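Local coordinates for DegV family protein (Thermus thermophilus, PDB 2DT8) that binds fatty acids such as palmitic acid and carries a zinc ion, as a DegV-family lipid-binding protein, at residues Val6-Thr10 with Leu86-Gly90. Numbering follows the deposited sequence.
Sequences VTDST and LHISG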
loop_
_atom_site.group_PDB
_atom_site.type_symbol
_atom_site.label_atom_id
_atom_site.label_comp_id
_atom_site.label_asym_id
_atom_site.label_seq_id
_atom_site.Cartn_x
_atom_site.Cartn_y
_atom_site.Cartn_z
ATOM N N VAL A 6 9.178 7.324 9.489
ATOM C CA VAL A 6 8.928 5.962 9.932
ATOM C C VAL A 6 7.667 5.484 9.215
ATOM O O VAL A 6 6.734 6.256 8.990
ATOM C CB VAL A 6 8.663 5.884 11.460
ATOM C CG1 VAL A 6 8.195 4.468 11.848
ATOM C CG2 VAL A 6 9.924 6.254 12.225
ATOM N N THR A 7 7.668 4.230 8.791
ATOM C CA THR A 7 6.487 3.659 8.174
ATOM C C THR A 7 6.415 2.198 8.614
ATOM O O THR A 7 7.214 1.770 9.453
ATOM C CB THR A 7 6.524 3.791 6.615
ATOM O OG1 THR A 7 5.259 3.386 6.071
ATOM C CG2 THR A 7 7.640 2.938 6.012
ATOM N N ASP A 8 5.449 1.448 8.099
ATOM C CA ASP A 8 5.343 0.031 8.443
ATOM C C ASP A 8 5.670 -0.788 7.197
ATOM O O ASP A 8 5.733 -0.246 6.086
ATOM C CB ASP A 8 3.952 -0.288 8.999
ATOM C CG ASP A 8 2.857 -0.025 8.005
ATOM O OD1 ASP A 8 2.724 -0.830 7.065
ATOM O OD2 ASP A 8 2.130 0.987 8.149
ATOM N N SER A 9 5.878 -2.091 7.371
ATOM C CA SER A 9 6.261 -2.942 6.251
ATOM C C SER A 9 5.254 -3.027 5.114
ATOM O O SER A 9 5.633 -3.363 3.987
ATOM C CB SER A 9 6.603 -4.350 6.754
ATOM O OG SER A 9 5.469 -5.012 7.261
ATOM N N THR A 10 3.986 -2.726 5.379
ATOM C CA THR A 10 3.001 -2.805 4.309
ATOM C C THR A 10 3.134 -1.682 3.286
ATOM O O THR A 10 2.389 -1.651 2.312
ATOM C CB THR A 10 1.525 -2.870 4.828
ATOM O OG1 THR A 10 1.129 -1.603 5.365
ATOM C CG2 THR A 10 1.381 -3.953 5.884
ATOM N N LEU A 86 4.076 7.427 8.813
ATOM C CA LEU A 86 3.055 7.208 7.779
ATOM C C LEU A 86 2.642 5.736 7.730
ATOM O O LEU A 86 3.467 4.834 7.651
ATOM C CB LEU A 86 3.590 7.632 6.408
ATOM C CG LEU A 86 3.407 9.114 6.073
ATOM C CD1 LEU A 86 4.040 9.977 7.139
ATOM C CD2 LEU A 86 4.009 9.410 4.710
ATOM N N HIS A 87 1.308 5.563 7.770
ATOM C CA HIS A 87 0.807 4.203 7.746
ATOM C C HIS A 87 -0.457 3.722 6.957
ATOM O O HIS A 87 -1.276 4.527 6.532
ATOM C CB HIS A 87 0.523 3.864 9.224
ATOM C CG HIS A 87 1.822 3.937 9.982
ATOM N ND1 HIS A 87 2.798 3.000 9.882
ATOM C CD2 HIS A 87 2.248 4.926 10.877
ATOM C CE1 HIS A 87 3.787 3.418 10.695
ATOM N NE2 HIS A 87 3.485 4.566 11.304
ATOM N N ILE A 88 -0.543 2.387 6.819
ATOM C CA ILE A 88 -1.660 1.860 6.061
ATOM C C ILE A 88 -2.927 2.367 6.738
ATOM O O ILE A 88 -2.979 2.628 7.945
ATOM C CB ILE A 88 -1.508 0.335 6.208
ATOM C CG1 ILE A 88 -2.754 -0.350 5.646
ATOM C CG2 ILE A 88 -1.293 -0.083 7.685
ATOM C CD1 ILE A 88 -2.569 -1.873 5.490
ATOM N N SER A 89 -3.963 2.453 5.919
ATOM C CA SER A 89 -5.295 2.868 6.329
ATOM C C SER A 89 -5.764 2.314 7.673
ATOM O O SER A 89 -5.701 1.106 7.927
ATOM C CB SER A 89 -6.303 2.448 5.262
ATOM O OG SER A 89 -7.626 2.717 5.687
ATOM N N GLY A 90 -6.267 3.214 8.517
ATOM C CA GLY A 90 -6.789 2.818 9.812
ATOM C C GLY A 90 -8.020 1.910 9.788
ATOM O O GLY A 90 -8.402 1.310 10.783
#
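With its CG held between backbone N and carbonyl carbon (chi1 62°), D8 brings its carboxylate to the ND1 edge of H87, whose own CG stands anti to the carbonyl carbon (chi1 -62°) and places the ring where that edge can meet OD2. H87 ND1 donates to D8 OD2 over 2.7 Å; the acceptor lies in the ring plane, and carboxylate and ring are only 18° from coplanar. OD2 takes this bond on its anti lone pair and a longer one, 3.3 Å from I88 N, on its syn lone pair. The other oxygen, OD1, closes an Asx turn by accepting from T10 N at 2.8 Å, and these three bonds fix the rotation of the buried carboxylate. An alanine at D8 would probably leave H87 ND1, I88 N and T10 N without this acceptor and undo the Asx turn, although S85 would still hold H87 NE2. The backbones are tied by L86 N to V6 O at 2.9 Å, while T7 OG1 donates to L86 O at 2.8 Å, tilted from the carbonyl plane. T10 OG1 rests on I88 CB at 3.4 Å, and I88 also touches the bound palmitic acid. The whole illustrates how side chains and a backbone bond can join the C-terminal ends of neighbouring parallel strands, here 3-8 and 82-87, beside the fatty-acid site of a DegV fold.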